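Local coordinates for protein 6-phospho-beta-d glycosidase (Streptococcus pyogenes, PDB 5FOO) that probably hydrolyses the beta-glycosidic bond of 6-phosphorylated beta-glucosides, as a retaining-type family 1 glycoside hydrolase would, and binds 6-phosphocyclophellitol in its pocket, at residues 54-59 with 98-102; 77-83 with 145-149; 110-114 with 156-160; 132-136 with 191-196; 139-143 with 199-203. The protein carries 1 engineered substitution. All blocks are in the same frame, centred on the assembly; numbering follows the deposited sequence.

All five contacts belong to one closed eight-stranded parallel barrel with its surrounding helices, the TIM-barrel fold of glycoside hydrolase family 1. Contact 1 packs helix 54-67 on helix 93-108, and contact 3 follows it in the chain, joining strands 112-116 and 159-161; their centres are about 14 Å apart. Contacts 2 to 5 all cross one another along the chain. Contacts 2 and 5 share helix 136-153, with centres about 12 Å apart, while contacts 4 and 5 share helix 186-208, about 10 Å between centres. Contact 2 meets the other four, whereas contacts 3 and 4 stay about 13 Å apart at their nearest atoms. The set therefore follows helices and strands round one part of the barrel.

Contact 1 of 5, residues 54-59 with 98-102; sequences AYHQIE and YYNRV
Arg101 lays the edge of its guanidinium group against a carboxylate and a backbone carbonyl of helix 54-67. Side-on, Arg101 NE meets Glu59 OE2 at 2.9 Å and Arg101 NH2 meets Glu59 OE1 at 3.0 Å, both through syn lone pairs and both nearly straight. Carboxylate and guanidinium planes differ by only 6°, the geometry of a bidentate salt bridge. End-on, Arg101 NH1 and Arg101 NH2 converge on one atom, Tyr55 O, with NH2 at 2.7 Å; these bonds are more bent. A bend at chi3 of Arg101 turns the guanidinium into this position. Water links Glu59 OE2 to Arg101 O.

The aromatic side is arranged differently. The Tyr55 and Tyr98 rings are near parallel, at 21°, but offset so that little of one ring lies over the other, and their closest atoms, CD1 of Tyr55 and CD1 of Tyr98, are 3.6 Å apart. Arg101 NH1 lies over a face of Tyr55, a long and at most weak cation-pi contact. Deeper in, Ile58 CG1 packs on Val102 CG2 at 4.1 Å. Tyr55 OH is held by Asp94, and Arg81 packs on Tyr98 as a cation-pi partner.

The axes of segments 54-59 and 98-102 approach to 9.7 Å at 29°, joined in the barrel's outer layer by a polar clamp beside an apolar seam. Four hydrogen bonds fix the rotation of the guanidinium; the ion pair probably offsets the cost of placing its charge between the helices.

Contact 2 of 5, residues 77-83 with 145-149; sequences IQWTRLI and FSKVC
Phe145 and Trp79 lie in an offset stack, and the torsions of both explain the fit. Phe145 has its CG trans to the backbone N (chi1 157°), which sends the ring across to helix 79-82; Trp79 is likewise trans about chi1, which brings its indole alongside the Phe145 ring. The Phe145 ring and the five-membered ring of the indole are 6° from parallel, with centroids 4.4 Å apart. Two CH-pi contacts flank the stack in reciprocal fashion: Trp79 CA sits over the Phe145 face and Phe145 CB over the pyrrole ring, each with its carbon 3.9 Å from the respective centroid.

Branched side chains of segment 77-83 line the phenyl ring further. Ile83 CG1 approaches Phe145 CD1 at 3.7 Å, while Ile77 CG2 meets Phe145 CE1 at 3.9 Å. Leu82, bent at chi2 (53°), directs CD2 to three neighbours: Phe145 CE1, Val148 CG1 and, at 3.5 Å, Cys149 SG. The same sulfur touches Ile77 CD1, and Ile83 CD1 reaches Val148 CG2.

Beyond the two segments, Trp79 also meets Phe86 edge-to-face and Phe142 of helix 136-153. The contact joins the short helix that follows strand 72-76 to the helix 136-153 of the barrel's outer layer. No hydrogen bond crosses it and every touching residue is buried, so cohesion across the two segments rests mainly on dispersion and ring-face contacts in a largely apolar interface.

Contact 3 of 5, residues 110-114 with 156-160; sequences GIRPV and RVKDW. With EDO (1,2-ethanediol), chain H; EDO (1,2-ethanediol), chain I.
Arg112 extends with CG trans to the backbone N (chi1 -179°) and then turns at chi3 (-73°), which swings NH1 over to Asp159, whose own CG lies on the side of its backbone N. The two residues open neighbouring parallel strands, 112-116 and 159-161, of the TIM barrel. Their salt bridge runs from Arg112 NH1 to Asp159 OD2 at 2.9 Å, using the syn lone pair of OD2 and lying near the guanidinium plane. With the carboxylate and guanidinium planes at 90°, the link is made through NH1 alone, while NE binds a 1,2-ethanediol.

A water ties the same oxygen to the backbones: it donates to Asp159 OD2 and to Pro113 O, both at 2.7 Å, and accepts from Lys158 N. The water thus joins Pro113 of strand 112-116 to the residues at the start of strand 159-161, and OD2 receives two donors. The other carboxylate oxygen, OD1, is also bound by Tyr293 OH and by a second ethanediol; both diols probably come from the crystallisation liquor.

Behind the polar pair the packing is apolar, with Pro113 CG meeting Val157 CG2 at 4.3 Å. The backbones also approach directly, Val114 CA lying 3.6 Å from Asp159 O. Helix 93-108 covers this side through Leu107 on Pro113 and Ile103 on Val157, while Trp9 of strand 9-13 lies against Arg112, Val114 and Asp159. Val157 is also held against Trp160: its CG1 sits over a face of that indole, 3.5 Å above the ring plane.

Contact 4 of 5, residues 132-136 with 191-196; sequences GWESK and QVAYNL
Trp133, Asn195 and Lys136 carry most of the buried surface between the turn 132-136 and helix 186-208. Trp133 presents a face of its indole to Leu196, whose CD2 stands 3.8 Å from the centroid of the six-membered ring, 17° off the normal, a CH-pi contact. The CB of Trp133 packs on Val192 CG1 at 3.8 Å.

Asn195 works through its amide. ND2 donates to Trp133 O at 2.8 Å, almost straight (169°) and in the amide plane of Asn195. Its other end, OD1, accepts from Gln191 NE2 at 2.9 Å, one helical turn earlier; that donor comes from above the carbonyl plane of Asn195. The two bonds fix the orientation of the amide group and support the assignment of OD1 and ND2.

Lys136, fully extended beyond CG, runs across Asn195 and brings CE to 3.3 Å from Asn195 OD1. NZ continues to a salt bridge with Glu282, which also receives Tyr194 OH. Val192 CG2 also touches Glu134 CG at 3.7 Å.

The side chain of Ser135 caps the start of helix 136-153 as its N-cap. The arrangement is that of a TIM-barrel connection in which the turn leading into helix 136-153 is held on outer helix 186-208.

Contact 5 of 5, residues 139-143 with 199-203; sequences VDLFV and ATAKV
Asp140 OD1 accepts from Lys202 NZ at 2.7 Å, the shortest polar bond between helices 136-153 and 186-208 here and a salt bridge. The lysine comes nearly end-on to the carboxylate oxygen. Its chain is bent at chi3, an unusual 96°, so the ammonium curves over to Asp140 while Lys202 CB stays against Val143 CG2, 3.6 Å away. Asp140 is exposed, and the pair closes the outer rim of the contact.

Next to the salt bridge, small and branched side chains interlock. Ala199 CB is met by Val139 CG1 and by Phe142 CD2, each 3.9 Å away. Phe142, with chi1 at 177°, sends its ring across to Val203, where CE2 lies 3.7 Å from Val203 CG2; the two side chains run roughly perpendicular. Val143 CG2 also touches Val203 CG2, at 4.2 Å, as the two valines lie side by side, pointing opposite ways. The backbones come closest at this pair, with Val143 CA and Val203 CA 5.4 Å apart.

These helix segments run in the same general direction, at 32°, with axes 9.5 Å apart, as neighbouring outer helices of the barrel. Phe142 reaches inward to Trp133, Trp79 and His163, and Leu285 of helix 280-288 also packs on Lys202.

Contact 1 of 5, residues 54-59 with 98-102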
# COMPACT_ATOMS: atom_id res chain seq x y z
N ALA A 54 -15.44 10.67 -0.67
CA ALA A 54 -15.96 9.38 -0.21
C ALA A 54 -16.68 9.48 1.16
O ALA A 54 -17.58 8.66 1.45
CB ALA A 54 -14.87 8.32 -0.18
N TYR A 55 -16.33 10.47 1.98
CA TYR A 55 -17.12 10.70 3.17
C TYR A 55 -18.65 10.72 2.85
O TYR A 55 -19.47 10.09 3.57
CB TYR A 55 -16.68 11.93 3.97
CG TYR A 55 -17.51 12.10 5.24
CD1 TYR A 55 -17.18 11.40 6.39
CD2 TYR A 55 -18.65 12.91 5.27
CE1 TYR A 55 -17.98 11.48 7.53
CE2 TYR A 55 -19.42 13.04 6.43
CZ TYR A 55 -19.08 12.31 7.55
OH TYR A 55 -19.82 12.39 8.74
N HIS A 56 -19.01 11.41 1.76
CA HIS A 56 -20.39 11.53 1.34
C HIS A 56 -20.80 10.45 0.35
O HIS A 56 -21.91 9.95 0.45
CB HIS A 56 -20.62 12.91 0.75
CG HIS A 56 -20.41 14.04 1.72
ND1 HIS A 56 -19.37 14.94 1.61
CD2 HIS A 56 -21.15 14.46 2.77
CE1 HIS A 56 -19.47 15.84 2.57
NE2 HIS A 56 -20.54 15.57 3.29
N GLN A 57 -19.94 10.05 -0.55
CA GLN A 57 -20.33 9.20 -1.68
C GLN A 57 -19.99 7.71 -1.61
O GLN A 57 -20.16 7.02 -2.59
CB GLN A 57 -19.69 9.79 -2.96
CG GLN A 57 -20.24 11.18 -3.29
CD GLN A 57 -19.94 11.56 -4.74
OE1 GLN A 57 -20.28 10.82 -5.66
NE2 GLN A 57 -19.25 12.68 -4.95
N ILE A 58 -19.50 7.21 -0.49
CA ILE A 58 -19.14 5.81 -0.41
C ILE A 58 -20.27 4.88 -0.83
O ILE A 58 -20.04 3.91 -1.60
CB ILE A 58 -18.48 5.44 0.97
CG1 ILE A 58 -17.84 4.05 0.88
CG2 ILE A 58 -19.50 5.51 2.08
CD1 ILE A 58 -16.75 3.92 -0.15
N GLU A 59 -21.49 5.14 -0.38
CA GLU A 59 -22.62 4.24 -0.71
C GLU A 59 -22.86 4.24 -2.21
O GLU A 59 -22.87 3.18 -2.83
CB GLU A 59 -23.95 4.68 -0.07
CG GLU A 59 -24.09 4.40 1.40
CD GLU A 59 -23.51 5.50 2.26
OE1 GLU A 59 -22.87 6.48 1.74
OE2 GLU A 59 -23.67 5.33 3.49
N TYR A 98 -19.25 6.42 10.53
CA TYR A 98 -18.71 6.47 9.15
C TYR A 98 -18.20 5.10 8.65
O TYR A 98 -18.57 4.66 7.57
CB TYR A 98 -17.64 7.58 8.90
CG TYR A 98 -17.16 7.51 7.48
CD1 TYR A 98 -17.98 7.88 6.42
CD2 TYR A 98 -15.92 6.97 7.17
CE1 TYR A 98 -17.58 7.74 5.11
CE2 TYR A 98 -15.50 6.84 5.86
CZ TYR A 98 -16.33 7.23 4.83
OH TYR A 98 -15.93 7.06 3.52
N TYR A 99 -17.39 4.41 9.43
CA TYR A 99 -16.81 3.12 8.98
C TYR A 99 -17.91 2.01 8.98
O TYR A 99 -17.93 1.10 8.12
CB TYR A 99 -15.50 2.78 9.75
CG TYR A 99 -14.40 3.73 9.31
CD1 TYR A 99 -13.94 3.69 8.00
CD2 TYR A 99 -13.85 4.70 10.19
CE1 TYR A 99 -12.98 4.57 7.56
CE2 TYR A 99 -12.88 5.59 9.76
CZ TYR A 99 -12.47 5.53 8.45
OH TYR A 99 -11.54 6.43 7.96
N ASN A 100 -18.91 2.18 9.85
CA ASN A 100 -20.08 1.28 9.77
C ASN A 100 -20.83 1.49 8.43
O ASN A 100 -21.22 0.50 7.83
CB ASN A 100 -20.95 1.37 11.00
CG ASN A 100 -20.43 0.50 12.14
OD1 ASN A 100 -19.90 -0.59 11.90
ND2 ASN A 100 -20.53 1.01 13.40
N ARG A 101 -20.95 2.74 7.96
CA ARG A 101 -21.57 3.03 6.63
C ARG A 101 -20.76 2.35 5.53
O ARG A 101 -21.32 1.63 4.73
CB ARG A 101 -21.68 4.55 6.34
CG ARG A 101 -22.84 5.32 6.95
CD ARG A 101 -22.75 6.85 6.73
NE ARG A 101 -22.51 7.21 5.31
CZ ARG A 101 -21.74 8.23 4.88
NH1 ARG A 101 -21.15 9.05 5.71
NH2 ARG A 101 -21.60 8.43 3.59
N VAL A 102 -19.43 2.52 5.53
CA VAL A 102 -18.58 1.92 4.52
C VAL A 102 -18.75 0.39 4.47
O VAL A 102 -18.91 -0.23 3.41
CB VAL A 102 -17.05 2.21 4.79
CG1 VAL A 102 -16.23 1.54 3.74
CG2 VAL A 102 -16.73 3.69 4.82
O HOH W 1 -21.07 9.14 8.73
O HOH W 2 -23.87 2.36 4.40

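Contact 2 of 5, residues 77-83 with 145-149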
# COMPACT_ATOMS: atom_id res chain seq x y z
N ILE A 77 -9.00 2.40 7.22
CA ILE A 77 -9.59 3.14 8.35
C ILE A 77 -8.48 4.07 8.86
O ILE A 77 -7.34 3.62 9.12
CB ILE A 77 -10.07 2.18 9.48
CG1 ILE A 77 -11.23 1.29 9.02
CG2 ILE A 77 -10.46 2.93 10.75
CD1 ILE A 77 -11.63 0.19 10.02
N GLN A 78 -8.85 5.34 9.00
CA GLN A 78 -7.97 6.40 9.56
C GLN A 78 -8.05 6.44 11.04
O GLN A 78 -9.09 6.73 11.57
CB GLN A 78 -8.31 7.77 9.02
CG GLN A 78 -8.06 7.88 7.51
CD GLN A 78 -8.04 9.33 7.02
OE1 GLN A 78 -7.09 10.06 7.26
NE2 GLN A 78 -9.08 9.73 6.32
N TRP A 79 -6.92 6.16 11.70
CA TRP A 79 -6.71 6.40 13.10
C TRP A 79 -7.20 7.81 13.51
O TRP A 79 -7.83 7.98 14.58
CB TRP A 79 -5.19 6.25 13.31
CG TRP A 79 -4.72 6.06 14.68
CD1 TRP A 79 -5.44 6.17 15.83
CD2 TRP A 79 -3.36 5.73 15.07
NE1 TRP A 79 -4.62 5.95 16.92
CE2 TRP A 79 -3.34 5.67 16.48
CE3 TRP A 79 -2.15 5.49 14.35
CZ2 TRP A 79 -2.18 5.39 17.19
CZ3 TRP A 79 -1.02 5.21 15.05
CH2 TRP A 79 -1.03 5.18 16.47
N THR A 80 -6.92 8.79 12.65
CA THR A 80 -7.28 10.17 12.91
C THR A 80 -8.78 10.44 12.81
O THR A 80 -9.21 11.46 13.31
CB THR A 80 -6.57 11.13 11.92
OG1 THR A 80 -6.84 10.76 10.55
CG2 THR A 80 -5.09 11.15 12.21
N ARG A 81 -9.58 9.54 12.22
CA ARG A 81 -11.07 9.65 12.21
C ARG A 81 -11.72 8.81 13.30
O ARG A 81 -12.65 9.26 13.92
CB ARG A 81 -11.64 9.19 10.84
CG ARG A 81 -13.14 9.31 10.75
CD ARG A 81 -13.65 8.95 9.39
NE ARG A 81 -13.21 9.83 8.33
CZ ARG A 81 -13.62 11.07 8.12
NH1 ARG A 81 -14.48 11.63 8.90
NH2 ARG A 81 -13.13 11.77 7.06
N LEU A 82 -11.25 7.59 13.50
CA LEU A 82 -11.93 6.66 14.44
C LEU A 82 -11.71 6.98 15.92
O LEU A 82 -12.59 6.76 16.74
CB LEU A 82 -11.51 5.22 14.20
CG LEU A 82 -12.29 4.15 15.00
CD1 LEU A 82 -13.83 4.30 14.81
CD2 LEU A 82 -11.82 2.78 14.54
N ILE A 83 -10.53 7.50 16.25
CA ILE A 83 -10.15 7.67 17.63
C ILE A 83 -10.26 9.10 18.12
O ILE A 83 -9.90 10.04 17.44
CB ILE A 83 -8.74 7.09 17.87
CG1 ILE A 83 -8.69 5.59 17.57
CG2 ILE A 83 -8.28 7.37 19.31
CD1 ILE A 83 -9.69 4.72 18.35
N PHE A 145 -5.78 1.18 18.92
CA PHE A 145 -6.62 1.53 17.78
C PHE A 145 -7.10 0.28 17.00
O PHE A 145 -8.27 0.18 16.64
CB PHE A 145 -5.86 2.51 16.86
CG PHE A 145 -6.31 2.55 15.45
CD1 PHE A 145 -7.59 2.98 15.13
CD2 PHE A 145 -5.41 2.28 14.41
CE1 PHE A 145 -7.98 3.06 13.81
CE2 PHE A 145 -5.82 2.33 13.11
CZ PHE A 145 -7.09 2.73 12.81
N SER A 146 -6.18 -0.63 16.72
CA SER A 146 -6.50 -1.85 15.95
C SER A 146 -7.56 -2.68 16.69
O SER A 146 -8.50 -3.20 16.04
CB SER A 146 -5.25 -2.69 15.59
OG SER A 146 -4.78 -3.44 16.73
N LYS A 147 -7.43 -2.79 18.02
CA LYS A 147 -8.42 -3.49 18.84
C LYS A 147 -9.82 -2.86 18.74
O LYS A 147 -10.82 -3.58 18.61
CB LYS A 147 -8.06 -3.48 20.31
CG LYS A 147 -7.10 -4.49 20.82
CD LYS A 147 -7.25 -4.50 22.36
CE LYS A 147 -6.43 -5.56 23.03
NZ LYS A 147 -5.03 -5.10 23.27
N VAL A 148 -9.92 -1.52 18.78
CA VAL A 148 -11.23 -0.89 18.51
C VAL A 148 -11.77 -1.40 17.18
O VAL A 148 -12.91 -1.85 17.14
CB VAL A 148 -11.18 0.67 18.55
CG1 VAL A 148 -12.48 1.28 18.17
CG2 VAL A 148 -10.78 1.18 19.95
N CYS A 149 -10.96 -1.33 16.11
CA CYS A 149 -11.40 -1.76 14.77
C CYS A 149 -11.92 -3.22 14.77
O CYS A 149 -13.00 -3.51 14.31
CB CYS A 149 -10.28 -1.62 13.78
SG CYS A 149 -9.82 0.12 13.44

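Contact 3 of 5, residues 110-114 with 156-160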
# COMPACT_ATOMS: atom_id res chain seq x y z
N GLY A 110 -22.86 -6.81 -2.10
CA GLY A 110 -22.11 -8.05 -2.35
C GLY A 110 -20.58 -7.89 -2.58
O GLY A 110 -19.96 -8.68 -3.27
N ILE A 111 -20.00 -6.85 -2.01
CA ILE A 111 -18.57 -6.55 -2.09
C ILE A 111 -17.91 -6.96 -0.79
O ILE A 111 -18.28 -6.51 0.28
CB ILE A 111 -18.36 -5.05 -2.44
CG1 ILE A 111 -18.86 -4.80 -3.88
CG2 ILE A 111 -16.89 -4.60 -2.37
CD1 ILE A 111 -18.88 -3.33 -4.25
N ARG A 112 -16.95 -7.85 -0.88
CA ARG A 112 -16.10 -8.17 0.24
C ARG A 112 -15.26 -6.92 0.71
O ARG A 112 -14.47 -6.40 -0.06
CB ARG A 112 -15.14 -9.27 -0.16
CG ARG A 112 -14.18 -9.72 0.97
CD ARG A 112 -13.20 -10.75 0.44
NE ARG A 112 -13.84 -12.03 0.21
CZ ARG A 112 -14.25 -12.87 1.17
NH1 ARG A 112 -14.02 -12.65 2.46
NH2 ARG A 112 -14.87 -14.00 0.82
N PRO A 113 -15.47 -6.44 1.94
CA PRO A 113 -14.69 -5.31 2.41
C PRO A 113 -13.31 -5.77 2.90
O PRO A 113 -13.22 -6.70 3.70
CB PRO A 113 -15.52 -4.78 3.56
CG PRO A 113 -16.25 -6.02 4.12
CD PRO A 113 -16.49 -6.88 2.93
N VAL A 114 -12.25 -5.11 2.43
CA VAL A 114 -10.87 -5.49 2.75
C VAL A 114 -10.25 -4.28 3.41
O VAL A 114 -10.17 -3.22 2.79
CB VAL A 114 -10.10 -5.83 1.45
CG1 VAL A 114 -8.62 -6.22 1.71
CG2 VAL A 114 -10.87 -6.96 0.73
N ARG A 156 -18.21 -8.18 10.76
CA ARG A 156 -18.50 -8.06 9.31
C ARG A 156 -17.29 -8.05 8.38
O ARG A 156 -17.36 -8.54 7.25
CB ARG A 156 -19.36 -6.84 9.06
CG ARG A 156 -20.85 -7.01 9.46
CD ARG A 156 -21.50 -5.63 9.68
NE ARG A 156 -20.79 -5.03 10.82
CZ ARG A 156 -20.60 -3.73 11.10
NH1 ARG A 156 -21.02 -2.76 10.27
NH2 ARG A 156 -19.91 -3.41 12.21
N VAL A 157 -16.20 -7.44 8.84
CA VAL A 157 -14.93 -7.52 8.11
C VAL A 157 -14.12 -8.75 8.57
O VAL A 157 -13.80 -8.89 9.76
CB VAL A 157 -14.06 -6.27 8.38
CG1 VAL A 157 -12.71 -6.38 7.67
CG2 VAL A 157 -14.81 -5.00 8.00
N LYS A 158 -13.79 -9.58 7.60
CA LYS A 158 -12.99 -10.77 7.80
C LYS A 158 -11.62 -10.73 7.16
O LYS A 158 -10.89 -11.74 7.17
CB LYS A 158 -13.76 -11.97 7.19
CG LYS A 158 -15.13 -12.25 7.83
CD LYS A 158 -15.21 -12.04 9.33
CE LYS A 158 -16.46 -12.71 9.95
NZ LYS A 158 -16.61 -12.47 11.41
N ASP A 159 -11.26 -9.58 6.59
CA ASP A 159 -10.05 -9.46 5.79
C ASP A 159 -9.34 -8.18 6.16
O ASP A 159 -9.79 -7.09 5.79
CB ASP A 159 -10.39 -9.45 4.32
CG ASP A 159 -10.88 -10.80 3.83
OD1 ASP A 159 -10.08 -11.73 3.58
OD2 ASP A 159 -12.12 -10.86 3.65
N TRP A 160 -8.25 -8.32 6.89
CA TRP A 160 -7.61 -7.22 7.54
C TRP A 160 -6.12 -7.13 7.11
O TRP A 160 -5.46 -8.14 6.93
CB TRP A 160 -7.68 -7.45 9.04
CG TRP A 160 -9.00 -7.35 9.66
CD1 TRP A 160 -9.83 -8.41 9.99
CD2 TRP A 160 -9.67 -6.18 10.06
NE1 TRP A 160 -10.99 -7.94 10.57
CE2 TRP A 160 -10.91 -6.57 10.65
CE3 TRP A 160 -9.39 -4.82 9.97
CZ2 TRP A 160 -11.83 -5.64 11.15
CZ3 TRP A 160 -10.31 -3.91 10.50
CH2 TRP A 160 -11.52 -4.33 11.05
C1 EDO H . -11.99 -14.30 4.18
O1 EDO H . -10.74 -14.19 3.49
C2 EDO H . -11.86 -15.13 5.41
O2 EDO H . -10.48 -15.22 5.66
C1 EDO I . -14.67 -12.03 -3.40
O1 EDO I . -15.28 -12.29 -2.15
C2 EDO I . -14.90 -13.19 -4.36
O2 EDO I . -14.49 -14.38 -3.68
O HOH W 3 -13.99 -9.14 4.68

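Contact 4 of 5, residues 132-136 with 191-196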
# COMPACT_ATOMS: atom_id res chain seq x y z
N GLY A 132 6.45 9.78 16.76
CA GLY A 132 5.71 8.96 15.81
C GLY A 132 6.09 7.50 15.88
O GLY A 132 6.21 6.93 16.96
N TRP A 133 6.31 6.89 14.71
CA TRP A 133 6.74 5.51 14.65
C TRP A 133 8.13 5.27 15.30
O TRP A 133 8.55 4.11 15.48
CB TRP A 133 6.76 5.01 13.19
CG TRP A 133 5.39 4.99 12.57
CD1 TRP A 133 4.97 5.76 11.55
CD2 TRP A 133 4.26 4.19 12.98
NE1 TRP A 133 3.66 5.46 11.24
CE2 TRP A 133 3.19 4.51 12.10
CE3 TRP A 133 4.06 3.23 13.95
CZ2 TRP A 133 1.94 3.89 12.17
CZ3 TRP A 133 2.80 2.58 14.04
CH2 TRP A 133 1.76 2.92 13.16
N GLU A 134 8.84 6.34 15.63
CA GLU A 134 10.10 6.16 16.39
C GLU A 134 9.77 5.69 17.77
O GLU A 134 10.62 5.17 18.40
CB GLU A 134 10.93 7.44 16.49
CG GLU A 134 11.30 8.09 15.17
CD GLU A 134 11.56 9.59 15.37
OE1 GLU A 134 12.14 9.92 16.40
OE2 GLU A 134 11.14 10.40 14.56
N SER A 135 8.53 5.82 18.24
CA SER A 135 8.24 5.47 19.62
C SER A 135 7.49 4.15 19.78
O SER A 135 6.39 3.96 19.18
CB SER A 135 7.45 6.57 20.26
OG SER A 135 6.72 6.05 21.36
N LYS A 136 8.02 3.28 20.66
CA LYS A 136 7.31 2.04 21.00
C LYS A 136 6.03 2.26 21.79
O LYS A 136 5.11 1.42 21.75
CB LYS A 136 8.24 1.06 21.66
CG LYS A 136 9.37 0.64 20.69
CD LYS A 136 10.39 -0.30 21.34
CE LYS A 136 11.46 -0.69 20.32
NZ LYS A 136 12.31 -1.77 20.84
N GLN A 191 15.21 2.25 12.98
CA GLN A 191 14.44 1.95 14.17
C GLN A 191 12.92 1.97 13.79
O GLN A 191 12.19 1.08 14.21
CB GLN A 191 14.77 2.94 15.32
CG GLN A 191 14.03 2.63 16.61
CD GLN A 191 14.46 1.33 17.25
OE1 GLN A 191 15.65 1.14 17.50
NE2 GLN A 191 13.50 0.42 17.56
N VAL A 192 12.49 2.95 13.01
CA VAL A 192 11.13 2.98 12.48
C VAL A 192 10.75 1.69 11.75
O VAL A 192 9.64 1.19 11.99
CB VAL A 192 10.88 4.24 11.63
CG1 VAL A 192 9.60 4.20 10.80
CG2 VAL A 192 10.77 5.46 12.56
N ALA A 193 11.65 1.14 10.92
CA ALA A 193 11.40 -0.11 10.24
C ALA A 193 11.18 -1.26 11.24
O ALA A 193 10.21 -2.00 11.11
CB ALA A 193 12.53 -0.43 9.30
N TYR A 194 12.05 -1.38 12.25
CA TYR A 194 11.82 -2.39 13.29
C TYR A 194 10.46 -2.16 13.99
O TYR A 194 9.70 -3.11 14.23
CB TYR A 194 12.94 -2.41 14.31
CG TYR A 194 12.68 -3.26 15.52
CD1 TYR A 194 12.03 -2.77 16.60
CD2 TYR A 194 13.13 -4.58 15.56
CE1 TYR A 194 11.79 -3.57 17.71
CE2 TYR A 194 12.91 -5.40 16.65
CZ TYR A 194 12.22 -4.90 17.72
OH TYR A 194 12.01 -5.72 18.75
N ASN A 195 10.14 -0.88 14.27
CA ASN A 195 8.96 -0.58 15.04
C ASN A 195 7.69 -0.90 14.24
O ASN A 195 6.71 -1.40 14.79
CB ASN A 195 8.95 0.86 15.54
CG ASN A 195 9.94 1.12 16.68
OD1 ASN A 195 10.60 0.20 17.22
ND2 ASN A 195 10.06 2.38 17.03
N LEU A 196 7.73 -0.67 12.92
CA LEU A 196 6.59 -1.04 12.04
C LEU A 196 6.35 -2.55 11.95
O LEU A 196 5.18 -3.03 11.96
CB LEU A 196 6.79 -0.42 10.67
CG LEU A 196 6.58 1.09 10.68
CD1 LEU A 196 7.15 1.65 9.39
CD2 LEU A 196 5.12 1.46 10.78

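Contact 5 of 5, residues 139-143 with 199-203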
# COMPACT_ATOMS: atom_id res chain seq x y z
N VAL A 139 3.52 2.72 19.03
CA VAL A 139 3.18 1.38 18.56
C VAL A 139 2.09 0.78 19.41
O VAL A 139 1.16 0.18 18.89
CB VAL A 139 4.37 0.45 18.58
CG1 VAL A 139 3.95 -1.02 18.50
CG2 VAL A 139 5.26 0.81 17.39
N ASP A 140 2.20 0.94 20.71
CA ASP A 140 1.14 0.44 21.63
C ASP A 140 -0.17 1.15 21.40
O ASP A 140 -1.18 0.53 21.48
CB ASP A 140 1.54 0.58 23.10
CG ASP A 140 2.56 -0.48 23.54
OD1 ASP A 140 2.62 -1.57 22.97
OD2 ASP A 140 3.32 -0.21 24.47
N LEU A 141 -0.16 2.47 21.15
CA LEU A 141 -1.39 3.18 20.89
C LEU A 141 -2.04 2.72 19.52
O LEU A 141 -3.27 2.65 19.37
CB LEU A 141 -1.14 4.68 20.90
CG LEU A 141 -0.57 5.30 22.17
CD1 LEU A 141 -0.45 6.80 22.05
CD2 LEU A 141 -1.41 4.94 23.39
N PHE A 142 -1.19 2.40 18.54
CA PHE A 142 -1.66 1.83 17.28
C PHE A 142 -2.40 0.49 17.52
O PHE A 142 -3.46 0.23 16.96
CB PHE A 142 -0.49 1.70 16.29
CG PHE A 142 -0.81 1.06 14.98
CD1 PHE A 142 -1.68 1.65 14.11
CD2 PHE A 142 -0.15 -0.08 14.59
CE1 PHE A 142 -1.95 1.10 12.91
CE2 PHE A 142 -0.44 -0.66 13.39
CZ PHE A 142 -1.34 -0.07 12.56
N VAL A 143 -1.84 -0.32 18.40
CA VAL A 143 -2.48 -1.59 18.79
C VAL A 143 -3.82 -1.37 19.43
O VAL A 143 -4.76 -2.08 19.13
CB VAL A 143 -1.58 -2.41 19.77
CG1 VAL A 143 -2.30 -3.63 20.34
CG2 VAL A 143 -0.29 -2.81 19.07
N ALA A 199 4.99 -3.58 15.32
CA ALA A 199 3.57 -3.22 15.28
C ALA A 199 2.71 -4.20 14.50
O ALA A 199 1.62 -4.50 14.90
CB ALA A 199 3.38 -1.83 14.72
N THR A 200 3.23 -4.71 13.41
CA THR A 200 2.55 -5.72 12.60
C THR A 200 2.23 -6.96 13.47
O THR A 200 1.08 -7.44 13.52
CB THR A 200 3.36 -6.12 11.40
OG1 THR A 200 3.68 -4.97 10.58
CG2 THR A 200 2.56 -7.10 10.50
N ALA A 201 3.25 -7.43 14.19
CA ALA A 201 3.13 -8.63 15.02
C ALA A 201 2.23 -8.41 16.24
O ALA A 201 1.43 -9.28 16.56
CB ALA A 201 4.51 -9.09 15.47
N LYS A 202 2.30 -7.24 16.86
CA LYS A 202 1.41 -6.89 17.93
C LYS A 202 -0.06 -6.73 17.52
O LYS A 202 -0.97 -7.09 18.28
CB LYS A 202 1.89 -5.66 18.68
CG LYS A 202 3.19 -5.94 19.41
CD LYS A 202 3.54 -4.83 20.39
CE LYS A 202 3.04 -5.27 21.75
NZ LYS A 202 3.26 -4.22 22.75
N VAL A 203 -0.31 -6.20 16.33
CA VAL A 203 -1.67 -6.06 15.85
C VAL A 203 -2.23 -7.45 15.54
O VAL A 203 -3.40 -7.76 15.85
CB VAL A 203 -1.80 -5.08 14.65
CG1 VAL A 203 -3.19 -5.15 14.07
CG2 VAL A 203 -1.55 -3.66 15.19